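Local coordinates for protein guanine nucleotide exchange factor p115rhogef (PDB 1IAP) that activates Rho GTPases by promoting nucleotide exchange and carries an N-terminal RGS-like domain that probably binds G protein alpha subunits, at residues Met19-His24 with Glu114-Lys119. Sequence-based numbering, arbitrary orientation.
Sequences MALLQH and EDFRSK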
loop_
_atom_site.group_PDB
_atom_site.type_symbol
_atom_site.label_atom_id
_atom_site.label_comp_id
_atom_site.label_asym_id
_atom_site.label_seq_id
_atom_site.Cartn_x
_atom_site.Cartn_y
_atom_site.Cartn_z
ATOM N N MET A 19 6.603 4.656 -3.571
ATOM C CA MET A 19 7.746 3.930 -3.015
ATOM C C MET A 19 8.467 4.748 -1.934
ATOM O O MET A 19 8.906 4.194 -0.930
ATOM C CB MET A 19 8.750 3.527 -4.105
ATOM C CG MET A 19 8.393 2.249 -4.868
ATOM S SD MET A 19 8.091 0.833 -3.768
ATOM C CE MET A 19 9.580 0.825 -2.771
ATOM N N ALA A 20 8.625 6.051 -2.159
ATOM C CA ALA A 20 9.291 6.916 -1.186
ATOM C C ALA A 20 8.464 6.942 0.097
ATOM O O ALA A 20 8.998 6.800 1.199
ATOM C CB ALA A 20 9.457 8.343 -1.754
ATOM N N LEU A 21 7.151 7.079 -0.061
ATOM C CA LEU A 21 6.234 7.107 1.074
ATOM C C LEU A 21 6.297 5.779 1.823
ATOM O O LEU A 21 6.359 5.758 3.050
ATOM C CB LEU A 21 4.802 7.368 0.594
ATOM C CG LEU A 21 3.675 7.234 1.621
ATOM C CD1 LEU A 21 3.828 8.288 2.714
ATOM C CD2 LEU A 21 2.326 7.378 0.923
ATOM N N LEU A 22 6.290 4.677 1.072
ATOM C CA LEU A 22 6.346 3.345 1.653
ATOM C C LEU A 22 7.610 3.150 2.473
ATOM O O LEU A 22 7.548 2.624 3.582
ATOM C CB LEU A 22 6.270 2.271 0.557
ATOM C CG LEU A 22 4.991 1.458 0.300
ATOM C CD1 LEU A 22 3.882 1.774 1.285
ATOM C CD2 LEU A 22 4.526 1.670 -1.119
ATOM N N GLN A 23 8.757 3.553 1.927
ATOM C CA GLN A 23 10.012 3.403 2.658
ATOM C C GLN A 23 9.974 4.195 3.955
ATOM O O GLN A 23 10.438 3.721 4.990
ATOM C CB GLN A 23 11.216 3.834 1.819
ATOM C CG GLN A 23 12.529 3.724 2.596
ATOM C CD GLN A 23 13.753 3.925 1.740
ATOM O OE1 GLN A 23 14.745 4.514 2.177
ATOM N NE2 GLN A 23 13.704 3.415 0.519
ATOM N N HIS A 24 9.406 5.395 3.894
ATOM C CA HIS A 24 9.285 6.251 5.069
ATOM C C HIS A 24 8.440 5.536 6.128
ATOM O O HIS A 24 8.907 5.283 7.235
ATOM C CB HIS A 24 8.630 7.582 4.679
ATOM C CG HIS A 24 8.464 8.539 5.820
ATOM N ND1 HIS A 24 9.528 9.180 6.416
ATOM C CD2 HIS A 24 7.355 8.977 6.461
ATOM C CE1 HIS A 24 9.081 9.974 7.374
ATOM N NE2 HIS A 24 7.766 9.870 7.421
ATOM N N GLU A 114 0.618 13.113 6.454
ATOM C CA GLU A 114 0.905 14.422 7.033
ATOM C C GLU A 114 2.365 14.463 7.468
ATOM O O GLU A 114 3.093 15.393 7.121
ATOM C CB GLU A 114 -0.007 14.668 8.239
ATOM C CG GLU A 114 0.243 15.967 8.994
ATOM C CD GLU A 114 -0.663 16.124 10.214
ATOM O OE1 GLU A 114 -1.566 15.279 10.420
ATOM O OE2 GLU A 114 -0.471 17.100 10.974
ATOM N N ASP A 115 2.791 13.434 8.201
ATOM C CA ASP A 115 4.165 13.351 8.681
ATOM C C ASP A 115 5.153 13.332 7.522
ATOM O O ASP A 115 6.194 13.980 7.581
ATOM C CB ASP A 115 4.372 12.113 9.557
ATOM C CG ASP A 115 5.761 12.066 10.173
ATOM O OD1 ASP A 115 6.595 11.249 9.722
ATOM O OD2 ASP A 115 6.029 12.869 11.095
ATOM N N PHE A 116 4.828 12.588 6.469
ATOM C CA PHE A 116 5.697 12.524 5.305
ATOM C C PHE A 116 5.860 13.915 4.685
ATOM O O PHE A 116 6.975 14.341 4.387
ATOM C CB PHE A 116 5.146 11.553 4.248
ATOM C CG PHE A 116 6.051 11.400 3.050
ATOM C CD1 PHE A 116 7.011 10.392 3.012
ATOM C CD2 PHE A 116 5.990 12.310 1.994
ATOM C CE1 PHE A 116 7.912 10.287 1.934
ATOM C CE2 PHE A 116 6.880 12.218 0.914
ATOM C CZ PHE A 116 7.846 11.203 0.887
ATOM N N ARG A 117 4.749 14.623 4.497
ATOM C CA ARG A 117 4.800 15.962 3.905
ATOM C C ARG A 117 5.653 16.941 4.710
ATOM O O ARG A 117 6.418 17.720 4.136
ATOM C CB ARG A 117 3.394 16.526 3.715
ATOM C CG ARG A 117 2.561 15.766 2.710
ATOM C CD ARG A 117 1.321 16.552 2.312
ATOM N NE ARG A 117 0.449 16.840 3.448
ATOM C CZ ARG A 117 -0.578 16.083 3.822
ATOM N NH1 ARG A 117 -0.877 14.973 3.155
ATOM N NH2 ARG A 117 -1.312 16.438 4.866
ATOM N N SER A 118 5.532 16.889 6.036
ATOM C CA SER A 118 6.307 17.773 6.905
ATOM C C SER A 118 7.794 17.439 6.853
ATOM O O SER A 118 8.629 18.326 6.684
ATOM C CB SER A 118 5.807 17.690 8.347
ATOM O OG SER A 118 4.508 18.235 8.457
ATOM N N LYS A 119 8.114 16.153 6.971
ATOM C CA LYS A 119 9.502 15.701 6.938
ATOM C C LYS A 119 10.139 16.000 5.581
ATOM O O LYS A 119 11.316 16.351 5.505
ATOM C CB LYS A 119 9.585 14.202 7.236
ATOM C CG LYS A 119 9.079 13.793 8.613
ATOM C CD LYS A 119 10.039 14.192 9.727
ATOM C CE LYS A 119 9.546 13.704 11.086
ATOM N NZ LYS A 119 9.379 12.220 11.129
#
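Phe116 of helix 106-121 reaches across to helix 15-28 and sets its ring against Ala20, Leu21 and His24, the tightly packed half of this contact. Phe116 heads toward the partner helix from its CB, and its chi1 of -177° (CG anti to the backbone N) carries CD1 and CE1 on to Leu21 and His24. CE1 of Phe116 comes within 3.7 Å of Leu21 CA, and Leu21 CD1 lies 3.8 Å from Phe116 CD1, beside the root of the ring. His24 CB sits at the ring's edge, 3.6 Å from Phe116 CD1. The same edge is turned toward the face of the His24 imidazole in a T-shaped pair, planes at 86° and centroids 5.3 Å apart. Phe5 and Thr125 also touch Phe116, while Leu34 of helix 32-43 backs Leu21. The helix segments run nearly at right angles, 102° between directions, their axes approaching to 10.6 Å, and Phe116 and His24 span most of the separation.

The other half is polar and looser, formed by the partly exposed Asp115 and Lys119 around the imidazole's end. His24 NE2 donates to Asp115 OD1 at 2.9 Å, the acceptor almost in the ring plane but on the anti side of the carboxylate. One turn on, Lys119 bends back, placing NZ 3.3 Å from Asp115 OD1 in a salt bridge that uses the syn lone pair. With an alanine at His24 the imidazole goes, which would probably leave OD1 of Asp115 without its bond across the helices and the Phe116 edge without the ring face it meets. With two donors on one carboxylate oxygen, the aspartate would be expected to stay ionised. The NE2 bond and the Phe116 edge together probably hold the imidazole's rotation, and this one ring joins the apolar and charged parts of the contact.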